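KaiC-like domain-containing protein (PDB 2EKD) is of unknown function but belongs to a Pyrococcus family probably related to the P-loop NTPases, with a predicted KaiC-like domain. Local coordinates at residues T130-V144 / H163-T176. Numbering follows the deposited sequence.
Sequences TFENINVVKMVSNYV and HSSPILDLLEEVVT
Asn133 OD1 meets the His163 ring at its edge, near the ring plane and equally close to CD2 and NE2, with the amide turned 67° from the ring. No hydrogen bond forms: OD1 stays 3.6 Å from His163 NE2, which bonds instead to Gly128 O, while Asn133 ND2 is held by Ile125 O. On the CB and OD1 side of the amide, tilted out of its plane, Ile167 pushes into a hole formed by Thr130, Asn133, Ile134 and Val137; its CD1 comes within 3.3 Å of Asn133 CB. With CG2 anti to the backbone N (chi1 -63°), Ile167 sends CG2 to Val137 CG2 and CG1 with CD1 to Asn133 CB. Val137 then turns CG1 to Val174 CG1, 4.1 Å away, and Val140 CG1 packs against Leu171, Val174 and Val175. At the far end Ser141 CB lies 3.7 Å from Val174 CB, and Val144 CG2 3.5 Å from Val174 O. Helices 130-141 and 165-174 run nearly parallel, 11° apart, and pack side by side against a largely parallel beta-sheet, where Val140 and Val175 both touch Thr17 of strand 17-22. No hydrogen bond crosses between them, so branched aliphatic packing joins the pair, while the polar groups at its head are tied to helix 121-127 and the loop after it.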
loop_
_atom_site.group_PDB
_atom_site.type_symbol
_atom_site.label_atom_id
_atom_site.label_comp_id
_atom_site.label_asym_id
_atom_site.label_seq_id
_atom_site.Cartn_x
_atom_site.Cartn_y
_atom_site.Cartn_z
ATOM N N THR F 130 0.755 7.237 -16.311
ATOM C CA THR F 130 1.937 6.473 -16.674
ATOM C C THR F 130 2.390 6.701 -18.116
ATOM O O THR F 130 3.586 6.878 -18.379
ATOM C CB THR F 130 1.695 4.972 -16.449
ATOM O OG1 THR F 130 1.355 4.758 -15.077
ATOM C CG2 THR F 130 2.940 4.163 -16.784
ATOM N N PHE F 131 1.436 6.697 -19.043
ATOM C CA PHE F 131 1.735 6.894 -20.459
ATOM C C PHE F 131 2.344 8.264 -20.735
ATOM O O PHE F 131 3.295 8.378 -21.503
ATOM C CB PHE F 131 0.465 6.726 -21.298
ATOM C CG PHE F 131 0.690 6.880 -22.776
ATOM C CD1 PHE F 131 1.361 5.896 -23.498
ATOM C CD2 PHE F 131 0.240 8.011 -23.447
ATOM C CE1 PHE F 131 1.581 6.036 -24.866
ATOM C CE2 PHE F 131 0.455 8.161 -24.819
ATOM C CZ PHE F 131 1.128 7.170 -25.527
ATOM N N GLU F 132 1.794 9.303 -20.115
ATOM C CA GLU F 132 2.311 10.653 -20.314
ATOM C C GLU F 132 3.663 10.810 -19.615
ATOM O O GLU F 132 4.535 11.537 -20.091
ATOM C CB GLU F 132 1.297 11.686 -19.799
ATOM C CG GLU F 132 -0.033 11.614 -20.543
ATOM C CD GLU F 132 -1.177 12.367 -19.864
ATOM O OE1 GLU F 132 -1.353 12.246 -18.626
ATOM O OE2 GLU F 132 -1.926 13.068 -20.585
ATOM N N ASN F 133 3.836 10.120 -18.492
ATOM C CA ASN F 133 5.095 10.168 -17.747
ATOM C C ASN F 133 6.210 9.601 -18.619
ATOM O O ASN F 133 7.297 10.173 -18.717
ATOM C CB ASN F 133 4.990 9.343 -16.455
ATOM C CG ASN F 133 4.139 10.022 -15.382
ATOM O OD1 ASN F 133 3.820 9.411 -14.365
ATOM N ND2 ASN F 133 3.781 11.286 -15.600
ATOM N N ILE F 134 5.939 8.466 -19.251
ATOM C CA ILE F 134 6.922 7.839 -20.121
ATOM C C ILE F 134 7.340 8.818 -21.233
ATOM O O ILE F 134 8.508 8.862 -21.624
ATOM C CB ILE F 134 6.351 6.525 -20.719
ATOM C CG1 ILE F 134 6.306 5.456 -19.630
ATOM C CG2 ILE F 134 7.198 6.050 -21.885
ATOM C CD1 ILE F 134 5.371 4.307 -19.928
ATOM N N ASN F 135 6.396 9.604 -21.738
ATOM C CA ASN F 135 6.734 10.569 -22.783
ATOM C C ASN F 135 7.638 11.660 -22.218
ATOM O O ASN F 135 8.513 12.173 -22.914
ATOM C CB ASN F 135 5.474 11.184 -23.401
ATOM C CG ASN F 135 4.725 10.199 -24.279
ATOM O OD1 ASN F 135 5.339 9.414 -25.004
ATOM N ND2 ASN F 135 3.393 10.238 -24.226
ATOM N N VAL F 136 7.434 12.008 -20.952
ATOM C CA VAL F 136 8.270 13.018 -20.313
ATOM C C VAL F 136 9.697 12.478 -20.233
ATOM O O VAL F 136 10.661 13.190 -20.529
ATOM C CB VAL F 136 7.780 13.353 -18.884
ATOM C CG1 VAL F 136 8.811 14.232 -18.177
ATOM C CG2 VAL F 136 6.430 14.073 -18.953
ATOM N N VAL F 137 9.827 11.215 -19.840
ATOM C CA VAL F 137 11.142 10.609 -19.746
ATOM C C VAL F 137 11.817 10.569 -21.126
ATOM O O VAL F 137 13.012 10.839 -21.236
ATOM C CB VAL F 137 11.064 9.183 -19.157
ATOM C CG1 VAL F 137 12.450 8.514 -19.193
ATOM C CG2 VAL F 137 10.561 9.251 -17.719
ATOM N N LYS F 138 11.057 10.247 -22.172
ATOM C CA LYS F 138 11.619 10.195 -23.527
ATOM C C LYS F 138 12.146 11.575 -23.885
ATOM O O LYS F 138 13.170 11.714 -24.545
ATOM C CB LYS F 138 10.558 9.784 -24.564
ATOM C CG LYS F 138 9.927 8.423 -24.334
ATOM C CD LYS F 138 9.286 7.877 -25.610
ATOM C CE LYS F 138 8.230 8.812 -26.176
ATOM N NZ LYS F 138 7.783 8.375 -27.531
HETATM N N MSE F 139 11.426 12.594 -23.440
HETATM C CA MSE F 139 11.808 13.973 -23.687
HETATM C C MSE F 139 13.191 14.221 -23.089
HETATM O O MSE F 139 14.001 14.951 -23.656
HETATM C CB MSE F 139 10.754 14.910 -23.075
HETATM C CG MSE F 139 11.159 16.371 -22.963
HETATM SE SE MSE F 139 9.746 17.484 -22.652
HETATM C CE MSE F 139 8.793 16.564 -21.458
ATOM N N VAL F 140 13.470 13.603 -21.949
ATOM C CA VAL F 140 14.774 13.776 -21.322
ATOM C C VAL F 140 15.849 12.952 -22.034
ATOM O O VAL F 140 16.943 13.441 -22.282
ATOM C CB VAL F 140 14.751 13.375 -19.826
ATOM C CG1 VAL F 140 16.161 13.478 -19.240
ATOM C CG2 VAL F 140 13.788 14.282 -19.052
ATOM N N SER F 141 15.543 11.707 -22.381
ATOM C CA SER F 141 16.545 10.880 -23.037
ATOM C C SER F 141 16.867 11.293 -24.472
ATOM O O SER F 141 17.941 10.985 -24.966
ATOM C CB SER F 141 16.132 9.408 -23.001
ATOM O OG SER F 141 14.927 9.198 -23.703
ATOM N N ASN F 142 15.954 11.994 -25.137
ATOM C CA ASN F 142 16.204 12.417 -26.517
ATOM C C ASN F 142 17.318 13.453 -26.661
ATOM O O ASN F 142 17.896 13.594 -27.735
ATOM C CB ASN F 142 14.926 12.975 -27.168
ATOM C CG ASN F 142 13.917 11.887 -27.520
ATOM O OD1 ASN F 142 14.288 10.771 -27.887
ATOM N ND2 ASN F 142 12.633 12.220 -27.429
ATOM N N TYR F 143 17.628 14.174 -25.588
ATOM C CA TYR F 143 18.663 15.193 -25.656
ATOM C C TYR F 143 19.965 14.792 -24.984
ATOM O O TYR F 143 20.919 15.571 -24.960
ATOM C CB TYR F 143 18.142 16.502 -25.065
ATOM C CG TYR F 143 16.972 17.040 -25.848
ATOM C CD1 TYR F 143 17.139 17.527 -27.149
ATOM C CD2 TYR F 143 15.681 16.989 -25.323
ATOM C CE1 TYR F 143 16.043 17.943 -27.908
ATOM C CE2 TYR F 143 14.586 17.398 -26.067
ATOM C CZ TYR F 143 14.770 17.872 -27.355
ATOM O OH TYR F 143 13.675 18.267 -28.079
ATOM N N VAL F 144 20.001 13.582 -24.435
ATOM C CA VAL F 144 21.211 13.088 -23.798
ATOM C C VAL F 144 22.275 12.935 -24.883
ATOM O O VAL F 144 22.075 12.219 -25.866
ATOM C CB VAL F 144 20.970 11.716 -23.120
ATOM C CG1 VAL F 144 22.287 11.143 -22.611
ATOM C CG2 VAL F 144 19.994 11.880 -21.962
ATOM N N HIS F 163 4.604 9.633 -6.601
ATOM C CA HIS F 163 3.582 9.649 -7.646
ATOM C C HIS F 163 3.711 8.372 -8.477
ATOM O O HIS F 163 2.721 7.696 -8.749
ATOM C CB HIS F 163 3.758 10.863 -8.557
ATOM C CG HIS F 163 2.827 10.875 -9.730
ATOM N ND1 HIS F 163 1.466 11.062 -9.601
ATOM C CD2 HIS F 163 3.065 10.736 -11.056
ATOM C CE1 HIS F 163 0.906 11.042 -10.798
ATOM N NE2 HIS F 163 1.856 10.846 -11.699
ATOM N N SER F 164 4.939 8.058 -8.887
ATOM C CA SER F 164 5.213 6.857 -9.666
ATOM C C SER F 164 6.667 6.426 -9.528
ATOM O O SER F 164 7.548 6.908 -10.243
ATOM C CB SER F 164 4.897 7.075 -11.141
ATOM O OG SER F 164 5.173 5.889 -11.867
ATOM N N SER F 165 6.907 5.507 -8.602
ATOM C CA SER F 165 8.248 5.001 -8.348
ATOM C C SER F 165 8.933 4.476 -9.622
ATOM O O SER F 165 10.132 4.683 -9.815
ATOM C CB SER F 165 8.184 3.905 -7.282
ATOM O OG SER F 165 9.411 3.822 -6.579
ATOM N N PRO F 166 8.189 3.773 -10.498
ATOM C CA PRO F 166 8.809 3.262 -11.728
ATOM C C PRO F 166 9.397 4.392 -12.576
ATOM O O PRO F 166 10.500 4.278 -13.111
ATOM C CB PRO F 166 7.649 2.562 -12.437
ATOM C CG PRO F 166 6.853 2.025 -11.301
ATOM C CD PRO F 166 6.839 3.203 -10.325
ATOM N N ILE F 167 8.652 5.487 -12.685
ATOM C CA ILE F 167 9.085 6.636 -13.465
ATOM C C ILE F 167 10.418 7.197 -12.969
ATOM O O ILE F 167 11.274 7.578 -13.768
ATOM C CB ILE F 167 8.020 7.746 -13.433
ATOM C CG1 ILE F 167 6.733 7.231 -14.082
ATOM C CG2 ILE F 167 8.541 8.993 -14.138
ATOM C CD1 ILE F 167 6.894 6.855 -15.547
ATOM N N LEU F 168 10.593 7.254 -11.652
ATOM C CA LEU F 168 11.837 7.762 -11.101
ATOM C C LEU F 168 13.001 6.876 -11.554
ATOM O O LEU F 168 14.036 7.375 -11.989
ATOM C CB LEU F 168 11.774 7.805 -9.572
ATOM C CG LEU F 168 13.050 8.323 -8.902
ATOM C CD1 LEU F 168 13.370 9.736 -9.417
ATOM C CD2 LEU F 168 12.859 8.343 -7.378
ATOM N N ASP F 169 12.822 5.563 -11.455
ATOM C CA ASP F 169 13.862 4.623 -11.860
ATOM C C ASP F 169 14.194 4.753 -13.347
ATOM O O ASP F 169 15.345 4.613 -13.746
ATOM C CB ASP F 169 13.429 3.186 -11.555
ATOM C CG ASP F 169 13.596 2.826 -10.089
ATOM O OD1 ASP F 169 14.761 2.695 -9.638
ATOM O OD2 ASP F 169 12.565 2.680 -9.391
ATOM N N LEU F 170 13.177 5.000 -14.165
ATOM C CA LEU F 170 13.389 5.161 -15.593
ATOM C C LEU F 170 14.201 6.429 -15.843
ATOM O O LEU F 170 15.100 6.444 -16.678
ATOM C CB LEU F 170 12.056 5.270 -16.334
ATOM C CG LEU F 170 11.427 4.053 -17.010
ATOM C CD1 LEU F 170 10.442 4.576 -18.051
ATOM C CD2 LEU F 170 12.478 3.183 -17.693
ATOM N N LEU F 171 13.864 7.489 -15.111
ATOM C CA LEU F 171 14.541 8.776 -15.233
ATOM C C LEU F 171 16.015 8.670 -14.847
ATOM O O LEU F 171 16.888 9.201 -15.542
ATOM C CB LEU F 171 13.873 9.813 -14.325
ATOM C CG LEU F 171 13.434 11.159 -14.901
ATOM C CD1 LEU F 171 13.062 12.073 -13.743
ATOM C CD2 LEU F 171 14.541 11.784 -15.740
ATOM N N GLU F 172 16.286 8.007 -13.725
ATOM C CA GLU F 172 17.657 7.849 -13.256
ATOM C C GLU F 172 18.458 7.009 -14.246
ATOM O O GLU F 172 19.675 7.157 -14.354
ATOM C CB GLU F 172 17.683 7.197 -11.866
ATOM C CG GLU F 172 16.918 7.988 -10.797
ATOM C CD GLU F 172 17.216 7.520 -9.377
ATOM O OE1 GLU F 172 17.290 6.296 -9.142
ATOM O OE2 GLU F 172 17.361 8.380 -8.485
ATOM N N GLU F 173 17.763 6.149 -14.982
ATOM C CA GLU F 173 18.410 5.290 -15.965
ATOM C C GLU F 173 18.914 6.045 -17.203
ATOM O O GLU F 173 20.039 5.832 -17.649
ATOM C CB GLU F 173 17.442 4.188 -16.419
ATOM C CG GLU F 173 18.083 3.151 -17.337
ATOM C CD GLU F 173 17.096 2.116 -17.879
ATOM O OE1 GLU F 173 16.206 1.654 -17.127
ATOM O OE2 GLU F 173 17.230 1.746 -19.066
ATOM N N VAL F 174 18.080 6.926 -17.754
ATOM C CA VAL F 174 18.439 7.657 -18.963
ATOM C C VAL F 174 19.455 8.776 -18.820
ATOM O O VAL F 174 20.079 9.168 -19.810
ATOM C CB VAL F 174 17.185 8.224 -19.663
ATOM C CG1 VAL F 174 16.210 7.091 -19.971
ATOM C CG2 VAL F 174 16.532 9.282 -18.791
ATOM N N VAL F 175 19.632 9.304 -17.612
ATOM C CA VAL F 175 20.600 10.374 -17.429
ATOM C C VAL F 175 22.018 9.815 -17.292
ATOM O O VAL F 175 22.193 8.626 -17.012
ATOM C CB VAL F 175 20.250 11.254 -16.196
ATOM C CG1 VAL F 175 18.846 11.841 -16.369
ATOM C CG2 VAL F 175 20.351 10.439 -14.905
ATOM N N THR F 176 23.021 10.668 -17.495
ATOM C CA THR F 176 24.422 10.251 -17.400
ATOM C C THR F 176 25.023 10.414 -16.001
ATOM O O THR F 176 25.979 9.725 -15.650
ATOM C CB THR F 176 25.311 11.019 -18.414
ATOM O OG1 THR F 176 25.093 12.430 -18.273
ATOM C CG2 THR F 176 24.982 10.598 -19.837
#